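SGNH-hydrolase family esterase (Altererythrobacter indicus, PDB 7C2A) hydrolyses ester bonds and may, as is generally inferred for its family, act as a lysophospholipase. Local coordinates at residues Val7-Asp13 and Glu73-Leu79; Ser26-Glu32 and Arg43-Ala47; Thr54-Leu58 and Asn96-Ile100; Leu84-Pro90 and Tyr126-Phe130; Leu101-Gln105 and Lys140-Lys144. All blocks are in the same frame, centred on the assembly; numbering follows the deposited sequence. Where two conformers were deposited one is given.

Contact 1: Val7-Asp13 and Glu73-Leu79; sequences VILAFGD and ELAIVEL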
# COMPACT_ATOMS: atom_id res chain seq x y z
N VAL A 7 12.85 -16.20 5.47
CA VAL A 7 12.22 -15.68 4.26
C VAL A 7 10.92 -14.98 4.62
O VAL A 7 10.03 -15.57 5.24
CB VAL A 7 12.00 -16.80 3.25
CG1 VAL A 7 11.29 -16.28 2.03
CG2 VAL A 7 13.35 -17.43 2.87
N ILE A 8 10.80 -13.71 4.21
CA ILE A 8 9.60 -12.91 4.45
C ILE A 8 9.10 -12.41 3.11
O ILE A 8 9.88 -11.89 2.31
CB ILE A 8 9.88 -11.72 5.38
CG1 ILE A 8 10.44 -12.21 6.73
CG2 ILE A 8 8.62 -10.87 5.56
CD1 ILE A 8 10.90 -11.09 7.65
N LEU A 9 7.81 -12.59 2.84
CA LEU A 9 7.19 -12.04 1.64
C LEU A 9 6.61 -10.66 1.94
O LEU A 9 5.76 -10.53 2.82
CB LEU A 9 6.07 -12.97 1.18
CG LEU A 9 5.31 -12.48 -0.05
CD1 LEU A 9 6.22 -12.44 -1.27
CD2 LEU A 9 4.09 -13.35 -0.34
N ALA A 10 7.06 -9.64 1.21
CA ALA A 10 6.50 -8.30 1.31
C ALA A 10 5.58 -8.11 0.11
O ALA A 10 6.03 -7.82 -1.00
CB ALA A 10 7.61 -7.25 1.36
N PHE A 11 4.27 -8.29 0.33
CA PHE A 11 3.28 -8.33 -0.74
C PHE A 11 2.48 -7.04 -0.69
O PHE A 11 1.65 -6.86 0.20
CB PHE A 11 2.37 -9.55 -0.54
CG PHE A 11 1.49 -9.86 -1.71
CD1 PHE A 11 2.01 -10.43 -2.86
CD2 PHE A 11 0.12 -9.59 -1.67
CE1 PHE A 11 1.19 -10.74 -3.96
CE2 PHE A 11 -0.70 -9.89 -2.75
CZ PHE A 11 -0.17 -10.46 -3.89
N GLY A 12 2.74 -6.12 -1.62
CA GLY A 12 2.12 -4.82 -1.54
C GLY A 12 2.18 -4.04 -2.83
O GLY A 12 2.28 -4.60 -3.92
N ASP A 13 2.09 -2.72 -2.68
CA ASP A 13 1.97 -1.81 -3.81
C ASP A 13 3.18 -0.89 -3.89
O ASP A 13 4.30 -1.32 -3.59
CB ASP A 13 0.62 -1.06 -3.79
CG ASP A 13 0.38 -0.32 -2.49
OD1 ASP A 13 1.37 0.10 -1.85
OD2 ASP A 13 -0.80 -0.14 -2.10
N GLU A 73 8.11 -17.56 5.43
CA GLU A 73 7.87 -17.83 6.83
C GLU A 73 6.98 -16.78 7.49
O GLU A 73 6.49 -16.99 8.60
CB GLU A 73 9.21 -17.99 7.56
CG GLU A 73 10.07 -19.10 6.94
CD GLU A 73 11.50 -19.13 7.47
OE1 GLU A 73 12.42 -18.75 6.71
OE2 GLU A 73 11.68 -19.55 8.63
N LEU A 74 6.74 -15.68 6.79
CA LEU A 74 5.83 -14.62 7.20
C LEU A 74 5.48 -13.89 5.91
O LEU A 74 6.35 -13.69 5.06
CB LEU A 74 6.51 -13.64 8.15
CG LEU A 74 5.78 -12.33 8.47
CD1 LEU A 74 4.50 -12.60 9.25
CD2 LEU A 74 6.67 -11.39 9.26
N ALA A 75 4.21 -13.51 5.78
CA ALA A 75 3.75 -12.68 4.67
C ALA A 75 3.24 -11.37 5.23
O ALA A 75 2.34 -11.37 6.09
CB ALA A 75 2.64 -13.36 3.88
N ILE A 76 3.79 -10.26 4.75
CA ILE A 76 3.33 -8.93 5.11
C ILE A 76 2.47 -8.43 3.96
O ILE A 76 2.95 -8.34 2.82
CB ILE A 76 4.51 -7.97 5.35
CG1 ILE A 76 5.51 -8.56 6.35
CG2 ILE A 76 3.98 -6.62 5.79
CD1 ILE A 76 6.79 -7.73 6.53
N VAL A 77 1.21 -8.12 4.23
CA VAL A 77 0.25 -7.76 3.18
C VAL A 77 -0.10 -6.29 3.34
O VAL A 77 -0.60 -5.87 4.39
CB VAL A 77 -1.00 -8.64 3.23
CG1 VAL A 77 -2.02 -8.18 2.19
CG2 VAL A 77 -0.64 -10.10 3.01
N GLU A 78 0.14 -5.52 2.28
CA GLU A 78 0.01 -4.06 2.30
C GLU A 78 -0.71 -3.64 1.01
O GLU A 78 -0.07 -3.34 0.01
CB GLU A 78 1.39 -3.44 2.40
CG GLU A 78 1.44 -1.94 2.36
CD GLU A 78 1.66 -1.37 0.96
OE1 GLU A 78 0.94 -0.40 0.63
OE2 GLU A 78 2.53 -1.85 0.21
N LEU A 79 -2.04 -3.64 1.04
CA LEU A 79 -2.82 -3.34 -0.15
C LEU A 79 -4.10 -2.63 0.26
O LEU A 79 -4.61 -2.81 1.37
CB LEU A 79 -3.19 -4.59 -0.95
CG LEU A 79 -2.03 -5.27 -1.67
CD1 LEU A 79 -2.51 -6.60 -2.24
CD2 LEU A 79 -1.50 -4.39 -2.77
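Phe11 and Leu79 meet at a slant, Phe11 CE2 lying 3.8 Å from Leu79 CD1, where two parallel strands of the α/β/α SGNH-hydrolase fold reach their C-terminal ends. Strands 7-12 and 74-78 run 14° apart in direction, joined by a regular ladder: Leu9 N to Leu74 O, Ile76 N to Leu9 O, Phe11 N to Ile76 O and Glu78 N to Phe11 O. Leu9, Phe11, Ala75 and Val77 look toward helices 54-66 and 90-106. Ile8, Ala10 and Ile76 occupy the other face, where Ile8 CG2, lying anti to its own nitrogen, comes 3.8 Å from Ile76 CD1. At the N-terminal end Glu73 OE1 accepts a bond from Val7 N at 2.9 Å from above the carboxylate plane, while OE2 forms a salt bridge with Arg6. At the opposite end Gly12 and Asp13 open the GDSL sequence, whose serine is the nucleophile in this family. A bend at chi2 (-93°) brings the Glu78 carboxylate up against Gly12, where a CB would fall only 2.3 Å from Glu78 OE2. That oxygen accepts a bond from Asp13 N at 3.1 Å, the donor standing above the carboxylate plane. With an alanine at Glu78, Asp13 N would probably lose this acceptor and the Asp13 carboxylate its acidic neighbour. The two carboxylates cross with their planes 70° apart; Asp13 OD1, the acceptor for Leu15 N, stands 2.6 Å from Glu78 OE1.

Contact 2: Ser26-Glu32 and Arg43-Ala47; sequences SYPAKLE and RIINA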
# COMPACT_ATOMS: atom_id res chain seq x y z
N SER A 26 13.88 1.11 -0.64
CA SER A 26 12.49 0.75 -0.41
C SER A 26 12.31 0.21 1.00
O SER A 26 13.25 -0.24 1.66
CB SER A 26 12.04 -0.32 -1.40
OG SER A 26 12.61 -1.58 -1.10
N TYR A 27 11.06 0.26 1.46
CA TYR A 27 10.70 -0.27 2.77
C TYR A 27 11.15 -1.72 2.97
O TYR A 27 11.76 -2.00 4.02
CB TYR A 27 9.22 -0.02 3.06
CG TYR A 27 8.76 -0.67 4.34
CD1 TYR A 27 8.27 -1.97 4.35
CD2 TYR A 27 8.82 0.01 5.55
CE1 TYR A 27 7.87 -2.57 5.52
CE2 TYR A 27 8.42 -0.58 6.71
CZ TYR A 27 7.94 -1.88 6.70
OH TYR A 27 7.53 -2.52 7.83
N PRO A 28 10.90 -2.66 2.05
CA PRO A 28 11.38 -4.03 2.30
C PRO A 28 12.88 -4.13 2.44
O PRO A 28 13.38 -4.87 3.31
CB PRO A 28 10.81 -4.82 1.10
CG PRO A 28 9.60 -4.02 0.70
CD PRO A 28 10.04 -2.60 0.86
N ALA A 29 13.63 -3.39 1.62
CA ALA A 29 15.09 -3.44 1.71
C ALA A 29 15.59 -2.87 3.03
O ALA A 29 16.48 -3.44 3.67
CB ALA A 29 15.72 -2.68 0.53
N LYS A 30 15.03 -1.74 3.46
CA LYS A 30 15.48 -1.14 4.71
C LYS A 30 15.00 -1.94 5.91
O LYS A 30 15.70 -2.02 6.93
CB LYS A 30 15.04 0.32 4.79
CG LYS A 30 15.81 1.24 3.85
CD LYS A 30 17.28 1.35 4.28
CE LYS A 30 18.09 2.28 3.39
NZ LYS A 30 17.74 3.72 3.55
N LEU A 31 13.82 -2.56 5.80
CA LEU A 31 13.34 -3.43 6.86
C LEU A 31 14.27 -4.63 7.03
O LEU A 31 14.58 -5.04 8.16
CB LEU A 31 11.92 -3.89 6.55
CG LEU A 31 11.29 -4.93 7.47
CD1 LEU A 31 11.14 -4.39 8.87
CD2 LEU A 31 9.94 -5.34 6.90
N GLU A 32 14.71 -5.22 5.93
CA GLU A 32 15.63 -6.34 6.00
C GLU A 32 16.87 -5.99 6.82
O GLU A 32 17.29 -6.75 7.70
CB GLU A 32 16.02 -6.78 4.59
CG GLU A 32 16.88 -8.01 4.56
CD GLU A 32 17.17 -8.50 3.16
OE1 GLU A 32 16.23 -8.79 2.38
OE2 GLU A 32 18.36 -8.60 2.81
N ARG A 43 15.69 -12.58 4.46
CA ARG A 43 15.68 -12.29 3.04
C ARG A 43 14.25 -11.89 2.75
O ARG A 43 13.34 -12.72 2.85
CB ARG A 43 16.06 -13.52 2.22
CG ARG A 43 15.97 -13.28 0.73
CD ARG A 43 16.58 -14.40 -0.11
NE ARG A 43 15.79 -15.63 -0.15
CZ ARG A 43 14.71 -15.82 -0.90
NH1 ARG A 43 14.23 -14.83 -1.65
NH2 ARG A 43 14.09 -16.99 -0.89
N ILE A 44 14.03 -10.62 2.45
CA ILE A 44 12.69 -10.13 2.22
C ILE A 44 12.45 -10.07 0.73
O ILE A 44 13.12 -9.33 0.00
CB ILE A 44 12.43 -8.78 2.90
CG1 ILE A 44 12.75 -8.91 4.40
CG2 ILE A 44 10.98 -8.37 2.68
CD1 ILE A 44 12.30 -7.75 5.25
N ILE A 45 11.48 -10.87 0.27
CA ILE A 45 11.04 -10.88 -1.11
C ILE A 45 10.24 -9.62 -1.34
O ILE A 45 9.17 -9.43 -0.73
CB ILE A 45 10.15 -12.10 -1.39
CG1 ILE A 45 10.81 -13.41 -0.99
CG2 ILE A 45 9.71 -12.13 -2.85
CD1 ILE A 45 9.78 -14.46 -0.65
N ASN A 46 10.71 -8.76 -2.23
CA ASN A 46 9.96 -7.55 -2.54
C ASN A 46 8.96 -7.88 -3.64
O ASN A 46 9.30 -7.89 -4.83
CB ASN A 46 10.88 -6.40 -2.93
CG ASN A 46 10.14 -5.08 -2.96
OD1 ASN A 46 8.93 -5.06 -3.21
ND2 ASN A 46 10.84 -3.99 -2.71
N ALA A 47 7.74 -8.18 -3.23
CA ALA A 47 6.62 -8.39 -4.14
C ALA A 47 5.70 -7.17 -4.16
O ALA A 47 4.48 -7.31 -4.29
CB ALA A 47 5.86 -9.67 -3.81
O HOH W 1 15.72 -9.78 -0.88
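Ile44 fills the tight half of its contact with helix 27-32. Its CD1 lies 3.7 Å from Leu31 CG, which it meets at about a right angle, and 3.6 Å from Pro28 O. With CG1 beside the backbone nitrogen (chi1 -56°), the other branch, CG2, falls anti to it and settles 3.9 Å from Pro28 CB. One straight polar bond closes this half: Ile44 N donates to Glu32 OE1 at 2.9 Å with an angle of 176° at the hydrogen, approaching from above the carboxylate plane. The helix and strand axes run antiparallel, at 177°, as expected in the β-α-β crossover that leads from strand 6-12 through helix 27-35 to strand 42-48. Because Arg43, Ile45 and Ala47 bond to strand 6-12, the Ile44 N-H faces away from that strand, at the edge of the sheet, and the extended Glu32 chain supplies its acceptor. Packing is looser toward the margins. Beside Glu32 a water donates to Ile44 O at 2.8 Å and, weakly, to Glu32 OE1. At the other end Asn46 turns its amide obliquely past Pro28, with Asn46 ND2 3.6 Å from Pro28 CG. Its polar atoms are engaged beyond the helix, OD1 by Gly48 N and ND2 by Phe16 O.

Contact 3: Thr54-Leu58 and Asn96-Ile100; sequences TAAGL and NLSGI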
# COMPACT_ATOMS: atom_id res chain seq x y z
N THR A 54 -6.33 -4.16 -4.54
CA THR A 54 -6.59 -5.44 -3.89
C THR A 54 -6.94 -6.52 -4.91
O THR A 54 -6.54 -7.67 -4.76
CB THR A 54 -7.68 -5.30 -2.82
OG1 THR A 54 -8.93 -4.91 -3.43
CG2 THR A 54 -7.26 -4.31 -1.72
N ALA A 55 -7.69 -6.17 -5.96
CA ALA A 55 -8.01 -7.16 -6.98
C ALA A 55 -6.76 -7.62 -7.72
O ALA A 55 -6.61 -8.81 -8.00
CB ALA A 55 -9.04 -6.62 -7.98
N ALA A 56 -5.87 -6.69 -8.04
CA ALA A 56 -4.62 -7.08 -8.69
C ALA A 56 -3.80 -8.00 -7.80
O ALA A 56 -3.21 -8.98 -8.27
CB ALA A 56 -3.82 -5.85 -9.11
N GLY A 57 -3.75 -7.70 -6.50
CA GLY A 57 -3.03 -8.57 -5.59
C GLY A 57 -3.65 -9.95 -5.52
O GLY A 57 -2.94 -10.96 -5.54
N LEU A 58 -4.98 -10.02 -5.46
CA LEU A 58 -5.65 -11.32 -5.46
C LEU A 58 -5.35 -12.10 -6.73
O LEU A 58 -5.18 -13.32 -6.70
CB LEU A 58 -7.15 -11.11 -5.27
CG LEU A 58 -8.03 -12.36 -5.29
CD1 LEU A 58 -7.63 -13.34 -4.21
CD2 LEU A 58 -9.49 -11.94 -5.13
N ASN A 96 -11.63 -8.77 -1.62
CA ASN A 96 -10.40 -9.14 -2.33
C ASN A 96 -9.28 -9.46 -1.36
O ASN A 96 -8.57 -10.47 -1.52
CB ASN A 96 -9.99 -8.00 -3.27
CG ASN A 96 -10.96 -7.78 -4.40
OD1 ASN A 96 -11.73 -8.67 -4.77
ND2 ASN A 96 -10.92 -6.59 -4.98
N LEU A 97 -9.12 -8.63 -0.32
CA LEU A 97 -8.11 -8.92 0.69
C LEU A 97 -8.41 -10.23 1.40
O LEU A 97 -7.48 -10.99 1.73
CB LEU A 97 -8.04 -7.78 1.70
CG LEU A 97 -7.21 -6.58 1.25
CD1 LEU A 97 -7.57 -5.32 2.03
CD2 LEU A 97 -5.72 -6.86 1.38
N SER A 98 -9.70 -10.54 1.62
CA SER A 98 -10.05 -11.82 2.23
C SER A 98 -9.54 -12.98 1.40
O SER A 98 -9.04 -13.97 1.95
CB SER A 98 -11.57 -11.92 2.39
OG SER A 98 -12.07 -11.01 3.34
N GLY A 99 -9.65 -12.89 0.07
CA GLY A 99 -9.15 -13.95 -0.78
C GLY A 99 -7.64 -14.10 -0.69
O GLY A 99 -7.13 -15.22 -0.73
N ILE A 100 -6.91 -12.99 -0.57
CA ILE A 100 -5.46 -13.06 -0.39
C ILE A 100 -5.12 -13.75 0.92
O ILE A 100 -4.27 -14.65 0.97
CB ILE A 100 -4.84 -11.65 -0.45
CG1 ILE A 100 -5.06 -11.03 -1.83
CG2 ILE A 100 -3.36 -11.71 -0.10
CD1 ILE A 100 -4.81 -9.54 -1.87
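Two side chains grip Thr54 OG1: Asn96 ND2 donates to it at 3.0 Å, and Asp83 OD2 forms a second hydrogen bond with the same hydroxyl. The Asn96 bond is well formed, with 160° at the hydrogen and the hydroxyl in the amide plane. Thr54 turns OG1 between its backbone N and carbonyl carbon (chi1 63°), which frees CG2 to lie against Leu97, 3.7 Å from Leu97 CG. The two side chains of the polar pair cross at about a right angle, and Asn96 CB comes 3.6 Å from Thr54 CB. With a leucine in place of Asn96 the amide donor is gone, and the Thr54 hydroxyl would probably lose its polar link to helix 90-106. One turn further on, the contact becomes apolar. Leu58 CD1 rests on bare backbone, 3.6 Å from Gly99 C; a CB on Gly99 would come within 2.8 Å of that methyl and clash. In return Ile100 CD1 reaches 3.6 Å from Leu58 N, passing close to Gly57, another residue without a side chain. The lack of side chains at Gly99 and Gly57 is consistent with the segment axes approaching to 8.5 Å, crossing at 25°. Such a near-parallel pair, each helix leading into a parallel strand and both covering one face of the sheet, belongs to the α/β/α sandwich of SGNH hydrolases.

Contact 4: Leu84-Pro90 and Tyr126-Phe130; sequences LLRGLSP and YQREF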
# COMPACT_ATOMS: atom_id res chain seq x y z
N LEU A 84 -8.54 2.97 -2.65
CA LEU A 84 -8.91 4.33 -2.16
C LEU A 84 -8.69 5.35 -3.28
O LEU A 84 -9.60 6.15 -3.53
CB LEU A 84 -7.98 4.71 -1.01
CG LEU A 84 -8.15 3.94 0.29
CD1 LEU A 84 -6.98 4.18 1.23
CD2 LEU A 84 -9.46 4.33 0.96
N LEU A 85 -7.52 5.33 -3.90
CA LEU A 85 -7.17 6.32 -4.96
C LEU A 85 -8.14 6.26 -6.13
O LEU A 85 -8.32 7.29 -6.80
CB LEU A 85 -5.72 6.08 -5.39
CG LEU A 85 -4.67 6.68 -4.45
CD1 LEU A 85 -5.16 6.69 -3.01
CD2 LEU A 85 -3.34 5.96 -4.56
N ARG A 86 -8.70 5.08 -6.42
CA ARG A 86 -9.69 4.94 -7.47
C ARG A 86 -11.12 5.14 -6.96
O ARG A 86 -12.05 5.03 -7.76
CB ARG A 86 -9.56 3.57 -8.14
CG ARG A 86 -8.28 3.38 -8.96
CD ARG A 86 -8.18 1.94 -9.45
NE ARG A 86 -6.98 1.70 -10.25
CZ ARG A 86 -6.93 1.84 -11.57
NH1 ARG A 86 -5.80 1.61 -12.22
NH2 ARG A 86 -8.01 2.23 -12.23
N GLY A 87 -11.31 5.45 -5.68
CA GLY A 87 -12.64 5.59 -5.10
C GLY A 87 -13.47 4.32 -5.07
O GLY A 87 -14.71 4.40 -5.01
N LEU A 88 -12.83 3.16 -5.09
CA LEU A 88 -13.53 1.90 -5.25
C LEU A 88 -14.19 1.46 -3.96
O LEU A 88 -13.82 1.87 -2.85
CB LEU A 88 -12.56 0.81 -5.71
CG LEU A 88 -11.91 1.05 -7.07
CD1 LEU A 88 -10.96 -0.10 -7.38
CD2 LEU A 88 -12.96 1.21 -8.16
N SER A 89 -15.15 0.56 -4.10
CA SER A 89 -15.94 0.03 -3.00
C SER A 89 -15.03 -0.49 -1.88
O SER A 89 -14.21 -1.38 -2.13
CB SER A 89 -16.77 -1.13 -3.53
OG SER A 89 -17.27 -1.90 -2.46
N PRO A 90 -15.19 -0.00 -0.65
CA PRO A 90 -14.44 -0.62 0.46
C PRO A 90 -14.85 -2.07 0.71
O PRO A 90 -14.01 -2.89 1.10
CB PRO A 90 -14.79 0.26 1.66
CG PRO A 90 -15.18 1.56 1.06
CD PRO A 90 -15.87 1.23 -0.22
N TYR A 126 -17.40 7.05 3.65
CA TYR A 126 -16.44 6.16 2.96
C TYR A 126 -15.23 5.89 3.86
O TYR A 126 -14.81 4.74 3.98
CB TYR A 126 -15.98 6.82 1.66
CG TYR A 126 -15.04 5.98 0.83
CD1 TYR A 126 -13.71 5.83 1.19
CD2 TYR A 126 -15.48 5.34 -0.31
CE1 TYR A 126 -12.85 5.05 0.44
CE2 TYR A 126 -14.64 4.56 -1.08
CZ TYR A 126 -13.31 4.42 -0.70
OH TYR A 126 -12.45 3.67 -1.44
N GLN A 127 -14.70 6.94 4.48
CA GLN A 127 -13.47 6.80 5.31
C GLN A 127 -13.70 5.81 6.45
O GLN A 127 -12.86 4.94 6.65
CB GLN A 127 -13.00 8.17 5.79
CG GLN A 127 -12.00 8.09 6.93
CD GLN A 127 -12.72 8.15 8.26
OE1 GLN A 127 -13.65 8.91 8.45
NE2 GLN A 127 -12.28 7.32 9.19
N ARG A 128 -14.81 5.92 7.17
CA ARG A 128 -15.04 4.98 8.29
C ARG A 128 -15.16 3.55 7.75
O ARG A 128 -14.60 2.64 8.36
CB ARG A 128 -16.33 5.35 9.04
CG ARG A 128 -16.19 6.56 9.95
CD ARG A 128 -17.50 6.80 10.68
NE ARG A 128 -18.58 7.13 9.76
CZ ARG A 128 -19.26 8.27 9.80
NH1 ARG A 128 -18.95 9.19 10.70
NH2 ARG A 128 -20.22 8.49 8.93
N GLU A 129 -15.87 3.38 6.64
CA GLU A 129 -16.06 2.02 6.06
C GLU A 129 -14.71 1.45 5.61
O GLU A 129 -14.41 0.31 5.95
CB GLU A 129 -17.04 2.07 4.89
CG GLU A 129 -17.48 0.69 4.45
CD GLU A 129 -18.28 0.61 3.16
OE1 GLU A 129 -18.69 1.65 2.64
OE2 GLU A 129 -18.47 -0.51 2.68
N PHE A 130 -13.91 2.26 4.93
CA PHE A 130 -12.61 1.75 4.43
C PHE A 130 -11.68 1.43 5.60
O PHE A 130 -11.10 0.34 5.63
CB PHE A 130 -11.97 2.80 3.53
CG PHE A 130 -10.60 2.40 3.06
CD1 PHE A 130 -10.45 1.59 1.95
CD2 PHE A 130 -9.46 2.78 3.77
CE1 PHE A 130 -9.19 1.20 1.52
CE2 PHE A 130 -8.21 2.38 3.34
CZ PHE A 130 -8.07 1.60 2.22
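Pro90 and Phe130 bring their CA atoms to 5.0 Å where the chain, having closed helix 81-85 with a Schellman motif at Gly87 (phi 66°), turns through Leu88 and Ser89 into helix 90-106. Ser89 N-caps that next helix, its OG bonding to Glu92 N. Tyr126 ties the turn to helix 124-131 by a hydrogen bond. With CG anti to the backbone N (chi1 -178°), the tyrosine stretches across to the turn, and its OH donates to Leu88 O at 2.7 Å, in the carbonyl plane. The aromatic ring is flanked in two ways. Pro90 CG lies over one face, 3.9 Å from the centroid and 18° off the normal, which makes a CH-pi contact. Leu84 CD2 instead is modelled at the rim, in the plane of the ring. Leu84 also lies over a face of Phe130, but there the modelled approach is too short to be trusted, so the position of its methyls is doubtful, and Phe130 was deposited in two conformers. On the outer side Glu129 lays its extended chain across the proline. Its carboxylate carbon, Glu129 CD, ends 3.8 Å from Pro90 CB.

Contact 5: Leu101-Gln105 and Lys140-Lys144; sequences LEELQ and KYDAK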
# COMPACT_ATOMS: atom_id res chain seq x y z
N LEU A 101 -5.77 -13.34 2.01
CA LEU A 101 -5.45 -13.90 3.31
C LEU A 101 -5.86 -15.36 3.39
O LEU A 101 -5.18 -16.16 4.04
CB LEU A 101 -6.09 -13.09 4.43
CG LEU A 101 -5.74 -11.60 4.46
CD1 LEU A 101 -6.18 -11.00 5.78
CD2 LEU A 101 -4.26 -11.35 4.21
N GLU A 102 -6.95 -15.73 2.71
CA GLU A 102 -7.38 -17.12 2.70
C GLU A 102 -6.35 -18.01 2.02
O GLU A 102 -6.11 -19.14 2.46
CB GLU A 102 -8.74 -17.24 2.02
CG GLU A 102 -9.87 -16.98 2.98
CD GLU A 102 -11.23 -16.87 2.32
OE1 GLU A 102 -11.35 -17.13 1.11
OE2 GLU A 102 -12.19 -16.52 3.05
N GLU A 103 -5.75 -17.54 0.93
CA GLU A 103 -4.70 -18.31 0.28
C GLU A 103 -3.48 -18.48 1.19
O GLU A 103 -2.92 -19.57 1.30
CB GLU A 103 -4.33 -17.64 -1.04
CG GLU A 103 -3.22 -18.35 -1.80
CD GLU A 103 -3.57 -19.76 -2.25
OE1 GLU A 103 -4.77 -20.11 -2.27
OE2 GLU A 103 -2.65 -20.53 -2.57
N LEU A 104 -3.06 -17.40 1.85
CA LEU A 104 -1.94 -17.50 2.78
C LEU A 104 -2.26 -18.46 3.92
O LEU A 104 -1.43 -19.29 4.31
CB LEU A 104 -1.58 -16.12 3.33
CG LEU A 104 -0.97 -15.19 2.27
CD1 LEU A 104 -1.03 -13.73 2.73
CD2 LEU A 104 0.45 -15.58 1.94
N GLN A 105 -3.48 -18.37 4.46
CA GLN A 105 -3.89 -19.25 5.55
C GLN A 105 -3.94 -20.71 5.10
O GLN A 105 -3.55 -21.61 5.85
CB GLN A 105 -5.26 -18.81 6.06
CG GLN A 105 -5.60 -19.28 7.45
CD GLN A 105 -6.86 -18.63 7.97
OE1 GLN A 105 -7.90 -18.65 7.30
NE2 GLN A 105 -6.79 -18.03 9.15
N LYS A 140 -10.58 -11.79 11.63
CA LYS A 140 -11.16 -12.94 10.96
C LYS A 140 -10.10 -13.96 10.58
O LYS A 140 -10.33 -15.17 10.70
CB LYS A 140 -11.93 -12.48 9.73
CG LYS A 140 -12.59 -13.61 8.98
CD LYS A 140 -13.49 -13.10 7.87
CE LYS A 140 -14.04 -14.25 7.04
NZ LYS A 140 -15.02 -13.77 6.03
N TYR A 141 -8.93 -13.50 10.14
CA TYR A 141 -7.91 -14.39 9.62
C TYR A 141 -6.75 -14.60 10.59
O TYR A 141 -5.71 -15.12 10.18
CB TYR A 141 -7.44 -13.90 8.24
CG TYR A 141 -8.56 -14.02 7.24
CD1 TYR A 141 -8.92 -15.25 6.73
CD2 TYR A 141 -9.30 -12.91 6.87
CE1 TYR A 141 -9.96 -15.38 5.85
CE2 TYR A 141 -10.35 -13.03 5.98
CZ TYR A 141 -10.68 -14.27 5.47
OH TYR A 141 -11.73 -14.38 4.58
N ASP A 142 -6.93 -14.24 11.86
CA ASP A 142 -5.91 -14.42 12.89
C ASP A 142 -4.57 -13.86 12.45
O ASP A 142 -3.52 -14.50 12.56
CB ASP A 142 -5.80 -15.89 13.32
CG ASP A 142 -7.10 -16.44 13.87
OD1 ASP A 142 -7.71 -15.78 14.73
OD2 ASP A 142 -7.51 -17.54 13.43
N ALA A 143 -4.61 -12.65 11.92
CA ALA A 143 -3.42 -11.96 11.44
C ALA A 143 -3.04 -10.88 12.44
O ALA A 143 -3.90 -10.25 13.05
CB ALA A 143 -3.68 -11.33 10.08
N LYS A 144 -1.74 -10.66 12.59
CA LYS A 144 -1.31 -9.49 13.32
C LYS A 144 -1.54 -8.25 12.47
O LYS A 144 -1.56 -8.32 11.24
CB LYS A 144 0.16 -9.64 13.72
CG LYS A 144 0.35 -10.70 14.80
CD LYS A 144 1.80 -10.97 15.12
CE LYS A 144 1.95 -11.79 16.39
NZ LYS A 144 1.88 -13.26 16.13
O HOH W 2 -9.01 -17.75 10.83
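Tyr141 lies against three residues of helix 90-106, and its side chain can be followed outward from the backbone. At the root, Tyr141 CB is 4.0 Å from Leu101 CD1. The ring begins where Leu101 covers one face: Leu101 CB stands 4.2 Å from the Tyr141 centroid, 23° off the normal, a CH-pi contact, and Leu101 CD1 is 3.8 Å from Tyr141 CD2. The aliphatic chain of Lys140 lies over the opposite face through its CG. Along the edge, Gln105 OE1 sits in the ring plane 3.6 Å from Tyr141 CD1. Further out, Tyr141 CE1 meets Glu102 CG at 3.3 Å. The tip, Tyr141 OH, donates to Glu102 OE2 at 2.7 Å, arriving 42° out of the carboxylate plane. Tyr141 stands where helix 133-140 ends in a Schellman motif with Asp142, at positive phi, as its C-prime residue. A water there accepts from Gln105 NE2 at 2.8 Å and donates to Lys140 O and Asp142 OD2, bridging the helix to the turn. With aliphatic carbons on both faces and its hydroxyl bonded to the Glu102 carboxylate, the ring is probably fixed in its rotation, joining helix 90-106 to the turn before strand 144-146.

In the fold
Contacts 1 and 2 share the sheet: Ile8 O lies 2.8 Å from Ile45 N and Ala10 O 2.8 Å from Ala47 N, both probable hydrogen bonds, and contact 2 is nested along the chain within contact 1. Contact 3 covers the sheet at Phe11, whose CZ is 3.3 Å from Gly57 O, beside the GDSL turn that ends contact 1. Contact 5 continues that cover with Leu104 CD1 3.7 Å from Val77 CG2, on the helix contact 3 uses. Contact 4 touches none of the others; its nearest atoms lie about 6 Å from contacts 1 and 3. A bound cadmium ion lies about 12 Å from the Ile8 side chain, and one about 10 Å from that of Leu31; His164 and His166 form a cadmium site.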